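Local coordinates for penicillin-binding protein activator LpoB (PDB 4Q6V) that is the C-terminal domain of an outer-membrane lipoprotein that probably regulates peptidoglycan synthesis and is essential for the function of penicillin-binding protein 1B, at residues A[68-73]-A[88-93]; A[34-39]-A[106-111]; A[27-32]-A[99-104]; A[5-10]-A[111-116]. All coordinates share one frame; numbering follows the deposited sequence.

Contact 1 of 4, residues A[68-73]-A[88-93]; sequences MAKQQL and IGIARN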
loop_
_atom_site.group_PDB
_atom_site.type_symbol
_atom_site.label_atom_id
_atom_site.label_comp_id
_atom_site.label_asym_id
_atom_site.label_seq_id
_atom_site.Cartn_x
_atom_site.Cartn_y
_atom_site.Cartn_z
HETATM N N MSE A 68 3.344 8.303 14.834
HETATM C CA MSE A 68 2.617 9.267 15.665
HETATM C C MSE A 68 1.127 9.038 15.687
HETATM O O MSE A 68 0.506 9.097 16.758
HETATM C CB MSE A 68 2.816 10.679 15.133
HETATM C CG MSE A 68 4.261 11.087 14.945
HETATM SE SE MSE A 68 5.136 11.112 16.698
HETATM C CE MSE A 68 6.877 10.417 16.045
ATOM N N ALA A 69 0.518 8.838 14.508
ATOM C CA ALA A 69 -0.900 8.593 14.416
ATOM C C ALA A 69 -1.338 7.340 15.176
ATOM O O ALA A 69 -2.320 7.392 15.955
ATOM C CB ALA A 69 -1.357 8.514 12.974
ATOM N N LYS A 70 -0.561 6.254 15.024
ATOM C CA LYS A 70 -0.800 5.049 15.830
ATOM C C LYS A 70 -0.827 5.311 17.309
ATOM O O LYS A 70 -1.642 4.815 18.059
ATOM C CB LYS A 70 0.202 3.959 15.481
ATOM C CG LYS A 70 -0.002 3.316 14.102
ATOM C CD LYS A 70 0.822 2.066 13.880
ATOM C CE LYS A 70 2.253 2.429 13.524
ATOM N NZ LYS A 70 3.018 1.214 13.133
ATOM N N GLN A 71 0.108 6.124 17.763
ATOM C CA GLN A 71 0.245 6.405 19.170
ATOM C C GLN A 71 -0.956 7.273 19.649
ATOM O O GLN A 71 -1.519 7.029 20.717
ATOM C CB GLN A 71 1.559 7.134 19.399
ATOM C CG GLN A 71 1.712 7.624 20.822
ATOM C CD GLN A 71 3.015 8.337 21.044
ATOM O OE1 GLN A 71 3.298 9.358 20.383
ATOM N NE2 GLN A 71 3.815 7.809 21.981
ATOM N N GLN A 72 -1.371 8.249 18.845
ATOM C CA GLN A 72 -2.561 9.041 19.169
ATOM C C GLN A 72 -3.868 8.243 19.226
ATOM O O GLN A 72 -4.827 8.681 19.892
ATOM C CB GLN A 72 -2.704 10.206 18.219
ATOM C CG GLN A 72 -1.514 11.124 18.173
ATOM C CD GLN A 72 -1.504 11.974 16.919
ATOM O OE1 GLN A 72 -2.365 11.836 16.050
ATOM N NE2 GLN A 72 -0.497 12.829 16.826
ATOM N N LEU A 73 -3.915 7.074 18.572
ATOM C CA LEU A 73 -5.094 6.236 18.540
ATOM C C LEU A 73 -5.021 5.048 19.515
ATOM O O LEU A 73 -5.965 4.254 19.580
ATOM C CB LEU A 73 -5.343 5.738 17.106
ATOM C CG LEU A 73 -6.253 6.664 16.285
ATOM C CD1 LEU A 73 -5.656 8.051 16.090
ATOM C CD2 LEU A 73 -6.543 6.010 14.944
ATOM N N ILE A 88 -8.424 3.114 8.175
ATOM C CA ILE A 88 -9.247 4.297 7.987
ATOM C C ILE A 88 -9.136 5.249 9.188
ATOM O O ILE A 88 -9.132 6.489 9.021
ATOM C CB ILE A 88 -10.727 3.938 7.775
ATOM C CG1 ILE A 88 -10.866 3.157 6.489
ATOM C CG2 ILE A 88 -11.580 5.182 7.628
ATOM C CD1 ILE A 88 -12.198 2.478 6.319
ATOM N N GLY A 89 -9.118 4.665 10.389
ATOM C CA GLY A 89 -8.879 5.442 11.607
ATOM C C GLY A 89 -7.598 6.243 11.480
ATOM O O GLY A 89 -7.584 7.426 11.801
ATOM N N ILE A 90 -6.539 5.627 10.962
ATOM C CA ILE A 90 -5.259 6.270 10.801
ATOM C C ILE A 90 -5.296 7.267 9.649
ATOM O O ILE A 90 -4.826 8.388 9.766
ATOM C CB ILE A 90 -4.108 5.240 10.611
ATOM C CG1 ILE A 90 -3.901 4.367 11.847
ATOM C CG2 ILE A 90 -2.784 5.938 10.309
ATOM C CD1 ILE A 90 -3.444 5.118 13.060
ATOM N N ALA A 91 -5.894 6.879 8.524
ATOM C CA ALA A 91 -5.973 7.708 7.331
ATOM C C ALA A 91 -6.619 9.016 7.672
ATOM O O ALA A 91 -6.177 10.087 7.217
ATOM C CB ALA A 91 -6.753 6.974 6.265
ATOM N N ARG A 92 -7.655 8.987 8.514
ATOM C CA ARG A 92 -8.392 10.230 8.853
ATOM C C ARG A 92 -7.584 11.206 9.695
ATOM O O ARG A 92 -7.625 12.426 9.450
ATOM C CB ARG A 92 -9.712 9.892 9.536
ATOM C CG ARG A 92 -10.690 9.150 8.628
ATOM C CD ARG A 92 -12.143 9.381 9.049
ATOM N NE ARG A 92 -13.105 8.944 8.023
ATOM C CZ ARG A 92 -13.814 7.817 8.082
ATOM N NH1 ARG A 92 -13.719 6.972 9.113
ATOM N NH2 ARG A 92 -14.646 7.524 7.090
ATOM N N ASN A 93 -6.815 10.664 10.643
ATOM C CA ASN A 93 -5.916 11.484 11.438
ATOM C C ASN A 93 -4.857 12.178 10.627
ATOM O O ASN A 93 -4.547 13.312 10.956
ATOM C CB ASN A 93 -5.260 10.671 12.565
ATOM C CG ASN A 93 -5.826 10.991 13.941
ATOM O OD1 ASN A 93 -5.118 10.933 14.957
ATOM N ND2 ASN A 93 -7.113 11.346 13.990
#

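Contact 2 of 4, residues A[34-39]-A[106-111]; sequences RTNGSL and GNVNAP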
loop_
_atom_site.group_PDB
_atom_site.type_symbol
_atom_site.label_atom_id
_atom_site.label_comp_id
_atom_site.label_asym_id
_atom_site.label_seq_id
_atom_site.Cartn_x
_atom_site.Cartn_y
_atom_site.Cartn_z
ATOM N N ARG A 34 2.241 -13.203 2.722
ATOM C CA ARG A 34 1.428 -14.376 2.974
ATOM C C ARG A 34 1.984 -15.616 2.256
ATOM O O ARG A 34 1.279 -16.580 2.097
ATOM C CB ARG A 34 -0.007 -14.112 2.508
ATOM C CG ARG A 34 -0.680 -12.899 3.145
ATOM C CD ARG A 34 -2.195 -13.034 3.214
ATOM N NE ARG A 34 -2.768 -13.197 1.860
ATOM C CZ ARG A 34 -3.266 -14.332 1.327
ATOM N NH1 ARG A 34 -3.307 -15.476 2.030
ATOM N NH2 ARG A 34 -3.738 -14.342 0.069
ATOM N N THR A 35 3.223 -15.586 1.798
ATOM C CA THR A 35 3.855 -16.736 1.137
ATOM C C THR A 35 4.219 -17.816 2.183
ATOM O O THR A 35 4.104 -17.594 3.416
ATOM C CB THR A 35 5.108 -16.352 0.336
ATOM O OG1 THR A 35 6.202 -16.086 1.256
ATOM C CG2 THR A 35 4.876 -15.100 -0.491
ATOM N N ASN A 36 4.728 -18.955 1.668
ATOM C CA ASN A 36 5.250 -19.982 2.554
ATOM C C ASN A 36 6.661 -19.758 3.111
ATOM O O ASN A 36 7.225 -20.612 3.780
ATOM C CB ASN A 36 5.147 -21.337 1.892
ATOM C CG ASN A 36 6.099 -21.462 0.726
ATOM O OD1 ASN A 36 6.185 -20.548 -0.080
ATOM N ND2 ASN A 36 6.879 -22.552 0.705
ATOM N N GLY A 37 7.264 -18.623 2.801
ATOM C CA GLY A 37 8.626 -18.324 3.198
ATOM C C GLY A 37 8.774 -16.900 3.702
ATOM O O GLY A 37 7.827 -16.114 3.618
ATOM N N SER A 38 9.958 -16.576 4.227
ATOM C CA SER A 38 10.303 -15.215 4.644
ATOM C C SER A 38 10.627 -14.278 3.476
ATOM O O SER A 38 11.341 -14.652 2.541
ATOM C CB SER A 38 11.532 -15.195 5.576
ATOM O OG SER A 38 11.246 -15.845 6.797
ATOM N N LEU A 39 10.093 -13.058 3.558
ATOM C CA LEU A 39 10.315 -12.040 2.533
ATOM C C LEU A 39 10.625 -10.737 3.251
ATOM O O LEU A 39 10.102 -10.490 4.362
ATOM C CB LEU A 39 9.078 -11.853 1.624
ATOM C CG LEU A 39 9.089 -12.577 0.279
ATOM C CD1 LEU A 39 9.331 -14.059 0.512
ATOM C CD2 LEU A 39 7.786 -12.368 -0.508
ATOM N N GLY A 106 1.102 -17.070 -2.106
ATOM C CA GLY A 106 1.511 -18.283 -2.848
ATOM C C GLY A 106 2.931 -18.762 -2.516
ATOM O O GLY A 106 3.373 -18.611 -1.392
ATOM N N ASN A 107 3.636 -19.310 -3.502
ATOM C CA ASN A 107 4.983 -19.828 -3.243
ATOM C C ASN A 107 6.048 -18.761 -3.073
ATOM O O ASN A 107 6.073 -17.757 -3.800
ATOM C CB ASN A 107 5.359 -20.789 -4.361
ATOM C CG ASN A 107 6.627 -21.544 -4.063
ATOM O OD1 ASN A 107 6.627 -22.450 -3.223
ATOM N ND2 ASN A 107 7.711 -21.203 -4.749
ATOM N N VAL A 108 6.985 -18.980 -2.148
ATOM C CA VAL A 108 7.985 -17.994 -1.827
ATOM C C VAL A 108 8.832 -17.587 -3.052
ATOM O O VAL A 108 9.216 -16.432 -3.233
ATOM C CB VAL A 108 8.860 -18.477 -0.642
ATOM C CG1 VAL A 108 9.698 -19.673 -1.049
ATOM C CG2 VAL A 108 9.700 -17.320 -0.107
ATOM N N ASN A 109 9.100 -18.548 -3.936
ATOM C CA ASN A 109 9.920 -18.290 -5.126
ATOM C C ASN A 109 9.114 -17.830 -6.353
ATOM O O ASN A 109 9.688 -17.540 -7.409
ATOM C CB ASN A 109 10.748 -19.509 -5.501
ATOM C CG ASN A 109 11.832 -19.783 -4.491
ATOM O OD1 ASN A 109 12.307 -18.879 -3.788
ATOM N ND2 ASN A 109 12.191 -21.067 -4.363
ATOM N N ALA A 110 7.800 -17.717 -6.207
ATOM C CA ALA A 110 6.935 -17.315 -7.288
ATOM C C ALA A 110 5.668 -16.558 -6.841
ATOM O O ALA A 110 4.572 -16.912 -7.226
ATOM C CB ALA A 110 6.585 -18.537 -8.105
ATOM N N PRO A 111 5.840 -15.491 -6.059
ATOM C CA PRO A 111 4.736 -14.841 -5.376
ATOM C C PRO A 111 3.708 -14.234 -6.338
ATOM O O PRO A 111 4.003 -13.836 -7.459
ATOM C CB PRO A 111 5.416 -13.752 -4.589
ATOM C CG PRO A 111 6.851 -14.158 -4.445
ATOM C CD PRO A 111 7.135 -14.866 -5.725
#

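Contact 3 of 4, residues A[27-32]-A[99-104]; sequences LVDSVN and VLYSSA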
loop_
_atom_site.group_PDB
_atom_site.type_symbol
_atom_site.label_atom_id
_atom_site.label_comp_id
_atom_site.label_asym_id
_atom_site.label_seq_id
_atom_site.Cartn_x
_atom_site.Cartn_y
_atom_site.Cartn_z
ATOM N N LEU A 27 -1.947 7.006 1.771
ATOM C CA LEU A 27 -1.371 6.128 2.742
ATOM C C LEU A 27 -1.030 4.744 2.189
ATOM O O LEU A 27 -1.896 3.974 1.818
ATOM C CB LEU A 27 -2.315 6.013 3.952
ATOM C CG LEU A 27 -1.892 5.084 5.079
ATOM C CD1 LEU A 27 -0.447 5.298 5.447
ATOM C CD2 LEU A 27 -2.800 5.170 6.303
ATOM N N VAL A 28 0.253 4.432 2.160
ATOM C CA VAL A 28 0.733 3.170 1.568
ATOM C C VAL A 28 0.973 2.139 2.670
ATOM O O VAL A 28 1.939 2.231 3.436
ATOM C CB VAL A 28 2.071 3.374 0.801
ATOM C CG1 VAL A 28 2.605 2.046 0.268
ATOM C CG2 VAL A 28 1.862 4.346 -0.313
ATOM N N ASP A 29 0.064 1.170 2.765
ATOM C CA ASP A 29 0.195 0.139 3.783
ATOM C C ASP A 29 1.388 -0.747 3.383
ATOM O O ASP A 29 1.691 -0.881 2.190
ATOM C CB ASP A 29 -1.122 -0.625 3.938
ATOM C CG ASP A 29 -1.354 -1.170 5.325
ATOM O OD1 ASP A 29 -0.517 -0.921 6.228
ATOM O OD2 ASP A 29 -2.395 -1.863 5.477
ATOM N N SER A 30 2.093 -1.270 4.387
ATOM C CA SER A 30 3.284 -2.076 4.133
ATOM C C SER A 30 2.847 -3.397 3.482
ATOM O O SER A 30 1.798 -3.957 3.812
ATOM C CB SER A 30 4.120 -2.257 5.412
ATOM O OG SER A 30 3.448 -3.086 6.332
ATOM N N VAL A 31 3.631 -3.843 2.509
ATOM C CA VAL A 31 3.354 -5.072 1.788
ATOM C C VAL A 31 3.315 -6.236 2.797
ATOM O O VAL A 31 4.231 -6.412 3.634
ATOM C CB VAL A 31 4.384 -5.346 0.680
ATOM C CG1 VAL A 31 4.076 -6.615 -0.096
ATOM C CG2 VAL A 31 4.579 -4.148 -0.243
ATOM N N ASN A 32 2.233 -6.988 2.763
ATOM C CA ASN A 32 2.011 -8.108 3.638
ATOM C C ASN A 32 2.411 -9.454 3.007
ATOM O O ASN A 32 1.901 -9.857 1.975
ATOM C CB ASN A 32 0.542 -8.142 4.035
ATOM C CG ASN A 32 0.142 -9.359 4.841
ATOM O OD1 ASN A 32 0.850 -9.756 5.753
ATOM N ND2 ASN A 32 -1.020 -9.952 4.538
ATOM N N VAL A 99 -6.202 4.813 0.842
ATOM C CA VAL A 99 -5.337 3.807 1.431
ATOM C C VAL A 99 -5.021 2.722 0.428
ATOM O O VAL A 99 -5.934 2.170 -0.243
ATOM C CB VAL A 99 -5.952 3.196 2.715
ATOM C CG1 VAL A 99 -5.199 1.974 3.135
ATOM C CG2 VAL A 99 -5.945 4.188 3.843
ATOM N N LEU A 100 -3.742 2.383 0.323
ATOM C CA LEU A 100 -3.323 1.289 -0.554
ATOM C C LEU A 100 -2.906 0.051 0.227
ATOM O O LEU A 100 -1.934 0.106 1.013
ATOM C CB LEU A 100 -2.239 1.757 -1.530
ATOM C CG LEU A 100 -1.749 0.709 -2.534
ATOM C CD1 LEU A 100 -2.837 0.267 -3.461
ATOM C CD2 LEU A 100 -0.632 1.336 -3.351
ATOM N N TYR A 101 -3.657 -1.029 0.027
ATOM C CA TYR A 101 -3.242 -2.308 0.549
ATOM C C TYR A 101 -2.520 -3.128 -0.502
ATOM O O TYR A 101 -2.922 -3.084 -1.655
ATOM C CB TYR A 101 -4.433 -3.065 1.096
ATOM C CG TYR A 101 -5.316 -2.310 2.067
ATOM C CD1 TYR A 101 -5.043 -2.297 3.431
ATOM C CD2 TYR A 101 -6.483 -1.688 1.614
ATOM C CE1 TYR A 101 -5.872 -1.645 4.333
ATOM C CE2 TYR A 101 -7.339 -1.048 2.510
ATOM C CZ TYR A 101 -7.026 -1.040 3.852
ATOM O OH TYR A 101 -7.854 -0.362 4.729
ATOM N N SER A 102 -1.502 -3.878 -0.097
ATOM C CA SER A 102 -0.831 -4.849 -0.952
ATOM C C SER A 102 -0.291 -6.061 -0.175
ATOM O O SER A 102 0.015 -5.986 1.039
ATOM C CB SER A 102 0.262 -4.130 -1.772
ATOM O OG SER A 102 1.232 -3.602 -0.930
ATOM N N SER A 103 -0.190 -7.190 -0.868
ATOM C CA SER A 103 0.314 -8.407 -0.250
ATOM C C SER A 103 0.844 -9.338 -1.291
ATOM O O SER A 103 0.353 -9.290 -2.406
ATOM C CB SER A 103 -0.784 -9.138 0.538
ATOM O OG SER A 103 -1.680 -9.738 -0.377
ATOM N N ALA A 104 1.840 -10.145 -0.902
ATOM C CA ALA A 104 2.427 -11.189 -1.731
ATOM C C ALA A 104 2.022 -12.545 -1.159
ATOM O O ALA A 104 2.114 -12.753 0.044
ATOM C CB ALA A 104 3.939 -11.061 -1.816
HETATM O O HOH W 1 -0.913 -3.942 2.812
#

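Contact 4 of 4, residues A[5-10]-A[111-116]; sequences GAMQPL and PALQMQ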
loop_
_atom_site.group_PDB
_atom_site.type_symbol
_atom_site.label_atom_id
_atom_site.label_comp_id
_atom_site.label_asym_id
_atom_site.label_seq_id
_atom_site.Cartn_x
_atom_site.Cartn_y
_atom_site.Cartn_z
ATOM N N GLY A 5 9.187 -4.682 -11.843
ATOM C CA GLY A 5 8.559 -5.341 -12.956
ATOM C C GLY A 5 7.140 -5.701 -12.678
ATOM O O GLY A 5 6.271 -5.573 -13.561
ATOM N N ALA A 6 6.889 -6.128 -11.437
ATOM C CA ALA A 6 5.541 -6.379 -10.963
ATOM C C ALA A 6 4.751 -5.105 -10.614
ATOM O O ALA A 6 3.561 -4.976 -10.988
ATOM C CB ALA A 6 5.603 -7.310 -9.782
HETATM N N MSE A 7 5.430 -4.168 -9.952
HETATM C CA MSE A 7 4.742 -3.023 -9.344
HETATM C C MSE A 7 4.445 -1.922 -10.351
HETATM O O MSE A 7 3.400 -1.291 -10.299
HETATM C CB MSE A 7 5.566 -2.498 -8.204
HETATM C CG MSE A 7 5.204 -3.166 -6.880
HETATM SE SE MSE A 7 6.607 -2.903 -5.527
HETATM C CE MSE A 7 5.681 -3.837 -4.085
ATOM N N GLN A 8 5.347 -1.697 -11.319
ATOM C CA GLN A 8 5.236 -0.579 -12.263
ATOM C C GLN A 8 3.984 -0.654 -13.117
ATOM O O GLN A 8 3.264 0.337 -13.275
ATOM C CB GLN A 8 6.471 -0.479 -13.183
ATOM C CG GLN A 8 7.792 -0.199 -12.497
ATOM C CD GLN A 8 7.830 1.138 -11.800
ATOM O OE1 GLN A 8 7.144 2.082 -12.195
ATOM N NE2 GLN A 8 8.636 1.222 -10.731
ATOM N N PRO A 9 3.703 -1.819 -13.698
ATOM C CA PRO A 9 2.504 -1.922 -14.496
ATOM C C PRO A 9 1.220 -1.749 -13.680
ATOM O O PRO A 9 0.239 -1.266 -14.219
ATOM C CB PRO A 9 2.578 -3.334 -15.082
ATOM C CG PRO A 9 3.725 -4.024 -14.456
ATOM C CD PRO A 9 4.619 -2.953 -13.929
ATOM N N LEU A 10 1.239 -2.183 -12.411
ATOM C CA LEU A 10 0.037 -2.140 -11.557
ATOM C C LEU A 10 -0.181 -0.690 -11.123
ATOM O O LEU A 10 -1.299 -0.182 -11.136
ATOM C CB LEU A 10 0.223 -3.028 -10.353
ATOM C CG LEU A 10 0.192 -4.544 -10.553
ATOM C CD1 LEU A 10 0.456 -5.307 -9.273
ATOM C CD2 LEU A 10 -1.165 -4.932 -11.102
ATOM N N PRO A 111 5.840 -15.491 -6.059
ATOM C CA PRO A 111 4.736 -14.841 -5.376
ATOM C C PRO A 111 3.708 -14.234 -6.338
ATOM O O PRO A 111 4.003 -13.836 -7.459
ATOM C CB PRO A 111 5.416 -13.752 -4.589
ATOM C CG PRO A 111 6.851 -14.158 -4.445
ATOM C CD PRO A 111 7.135 -14.866 -5.725
ATOM N N ALA A 112 2.481 -14.136 -5.876
ATOM C CA ALA A 112 1.456 -13.284 -6.501
ATOM C C ALA A 112 1.244 -11.983 -5.733
ATOM O O ALA A 112 0.893 -11.968 -4.562
ATOM C CB ALA A 112 0.179 -14.072 -6.712
ATOM N N LEU A 113 1.512 -10.851 -6.385
ATOM C CA LEU A 113 1.275 -9.509 -5.838
ATOM C C LEU A 113 -0.168 -9.077 -6.143
ATOM O O LEU A 113 -0.638 -9.149 -7.249
ATOM C CB LEU A 113 2.296 -8.527 -6.391
ATOM C CG LEU A 113 2.318 -7.136 -5.775
ATOM C CD1 LEU A 113 2.706 -7.165 -4.334
ATOM C CD2 LEU A 113 3.265 -6.264 -6.551
ATOM N N GLN A 114 -0.902 -8.692 -5.106
ATOM C CA GLN A 114 -2.246 -8.143 -5.251
ATOM C C GLN A 114 -2.330 -6.829 -4.509
ATOM O O GLN A 114 -1.737 -6.682 -3.440
ATOM C CB GLN A 114 -3.310 -9.129 -4.760
ATOM C CG GLN A 114 -3.408 -10.349 -5.670
ATOM C CD GLN A 114 -3.990 -11.597 -5.026
ATOM O OE1 GLN A 114 -4.039 -11.717 -3.802
ATOM N NE2 GLN A 114 -4.419 -12.549 -5.858
HETATM N N MSE A 115 -3.053 -5.891 -5.102
HETATM C CA MSE A 115 -3.133 -4.535 -4.517
HETATM C C MSE A 115 -4.560 -4.080 -4.564
HETATM O O MSE A 115 -5.325 -4.468 -5.426
HETATM C CB MSE A 115 -2.248 -3.563 -5.298
HETATM C CG MSE A 115 -0.769 -3.847 -5.073
HETATM SE SE MSE A 115 0.399 -2.478 -5.898
HETATM C CE MSE A 115 -0.642 -2.280 -7.530
ATOM N N GLN A 116 -4.960 -3.264 -3.593
ATOM C CA GLN A 116 -6.273 -2.656 -3.589
ATOM C C GLN A 116 -6.246 -1.214 -3.065
ATOM O O GLN A 116 -5.560 -0.907 -2.082
ATOM C CB GLN A 116 -7.190 -3.502 -2.750
ATOM C CG GLN A 116 -6.881 -4.992 -2.834
ATOM C CD GLN A 116 -7.420 -5.650 -1.623
ATOM O OE1 GLN A 116 -8.654 -5.741 -1.494
ATOM N NE2 GLN A 116 -6.521 -6.087 -0.733
#

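Contact 1 of 4, residues A[68-73]-A[88-93]
Two torsions of Ile-90 aim its terminal methyl at the backbone of Ala-69 and Lys-70. With chi1 at -65°, CG1 lies beside the backbone N and CG2 lies anti to it. The second torsion, also -65°, folds CD1 back from an extended course. CD1 then rests over the peptide link, 3.7 Å from Ala-69 C and also close to Lys-70 N. The other branch, Ile-90 CG2, meets Ala-69 CB at 4.0 Å. The isoleucine thus holds the alanine with both branches. Ala-69 and Ile-90 are both buried.

Leu-73 closes one end of the contact with its two methyls. CD2 touches Ile-90 CD1 at 3.7 Å and reaches the carbonyl of Gly-89, with O at 3.6 Å. CD1 packs against the Asn-93 side chain, 3.6 Å from CG. Leu-73 and Asn-93 run past each other in opposite directions.

From the side chain of Lys-70 it is CG that lies near Ile-90 CD1. Its chain leads away, and NZ is hydrogen-bonded to the carbonyls of Pro-77 and Asp-79. This ties helix 63-72 to the connection leading into helix 84-94.

The axes of the two helical segments approach to 9.6 Å and are inclined at 112°. Leu-75 covers Ile-90 from the loop. Elsewhere on helix 84-94, Ala-91 and Arg-92 touch Val-120, and the helix packs on strands 25-35 and 98-106.

Contact 2 of 4, residues A[34-39]-A[106-111]
Asn-36 OD1 takes the shortest polar bond here, from the backbone N of Val-108 at 2.7 Å. The donor lies nearly in line with the amide C=O, at 163°, although the N-H does not point straight at the oxygen. The asparagine gets there with chi1 at 69°, which puts CG between its own backbone N and carbonyl carbon.

Two turns meet in this contact. An ST turn from Thr-35 to Gly-37 lies where strand 25-35 runs out. A type I beta turn from Asn-107 to Ala-110 belongs to the hairpin connection between strands 98-106 and 112-119. Beside the asparagine bond, Asn-36 N gives a weak bond to Gly-106 O at 3.4 Å. The same oxygen receives a CA-H contact from Thr-35.

Val-108 is the apolar centre. Its CG2 lies over Gly-37, 3.6 Å from CA, where no side chain blocks it. The same methyl presses on Leu-39 CD1 at 3.3 Å, tighter than usual van der Waals contact. Pro-111 adds a looser wall, with CB 4.3 Å from Thr-35 CG2. Tyr-1, from the start of the modelled chain, touches Leu-39, Val-108 and Pro-111. The contact lies at the surface, at the C-terminal ends of two inner strands of the sheet.

Asn-33 braces the first turn through hydrogen bonds that pair its OD1 with Thr-35 OG1 and its ND2 with Gly-37 O. Thr-35 OG1 accepts from Gly-37 N at 3.2 Å, with a fairly straight N-H...O angle of 162°.

Contact 3 of 4, residues A[27-32]-A[99-104]
Leu-27 O accepts from Leu-100 N at 2.9 Å, almost straight at 174°. Its side chain lies beside that of Val-99 and points the same way, with CB 4.1 Å from Val-99 CG2. Val-28 pairs with Leu-100 and turns to the other face of the sheet, where both touch Leu-52 of helix 41-54.

Asp-29 N bonds to Leu-100 O at 2.9 Å. Asp-29 CG is anti to the backbone N (chi1 -150°), and Asp-29 OD2 comes to 3.4 Å from Tyr-101 CD1. Carboxylate and ring planes are 66° apart.

These are neighbouring parallel strands in the middle of the mixed sheet. Between Val-28 and Asn-32 the register slips by one residue, and the first strand bows away from the second. At Ser-30 a water fills the place of a direct bond. It donates to Ser-30 O and accepts from Ser-102 N.

Val-31 brings CG2 to 3.5 Å from Ser-102 OG. Its N is bonded to Thr-45 OG1 of helix 41-54, outside the strand pair. Direct pairing resumes at Asn-32. Its N bonds to Ser-102 O at 3.0 Å, and Asn-32 O accepts from Ala-104 N at 2.9 Å.

Contact 4 of 4, residues A[5-10]-A[111-116]
No ring or other flat group carries the contact of Ala-6, Met-7 and Leu-10 with Leu-113 and Met-115. It is aliphatic packing of a helix on a sheet. Helix 3-15 lies over strand 112-119, in the layered alpha/beta fold of this domain. The segment axes are 9.8 Å apart at closest approach and run in much the same direction, 30° apart.

Leu-113 is the main side chain from the strand. Its CG stands anti to the backbone N (chi1 -171°), and CD2 is the methyl that reaches the helix. Met-7 CG comes closest to it, at 3.7 Å, and the two side chains cross at about a right angle. Ala-6 CB touches the same methyl at 4.1 Å. Leu-10, one turn on from Ala-6, meets this methyl too.

Met-115 points to the same side, while Gln-114 between them turns away. Both Met-7 and Met-115 are selenomethionines, introduced in place of methionine. Met-115 CE is modelled against Leu-10, too close to Leu-10 CB to be trusted, so the details there are doubtful.

All five touching residues are buried. Helix 41-54 closes the neighbouring side, with Leu-48 touching both Met-7 and Met-115. Trp-127 of the next strand also meets Met-115. The helix is kinked at Pro-9, whose N makes no bond to the preceding turn. Just beyond it, Leu-10 CD1 meets Leu-113 CD2 obliquely at 4.0 Å.

Contact 3 lies at the heart of the domain, about 3 Å from its centre, where strands 25-35 and 98-106 pair. Contact 2 continues from the same two strands at their far ends, with centres about 16 Å apart. Contact 4 covers the next strand, 112-119, with helix 3-15, and shares Pro-111 with contact 2. Contact 1 is built from helices 63-72 and 84-94 and touches contact 3 through Ile-90 and Ala-91. Its centre is about 26 Å from that of contact 4, across the chain's centre. Along the chain, contact 4 encloses the others, and contacts 2 and 3 interleave. Helix layers on both faces thus join distant parts of the sequence to one sheet.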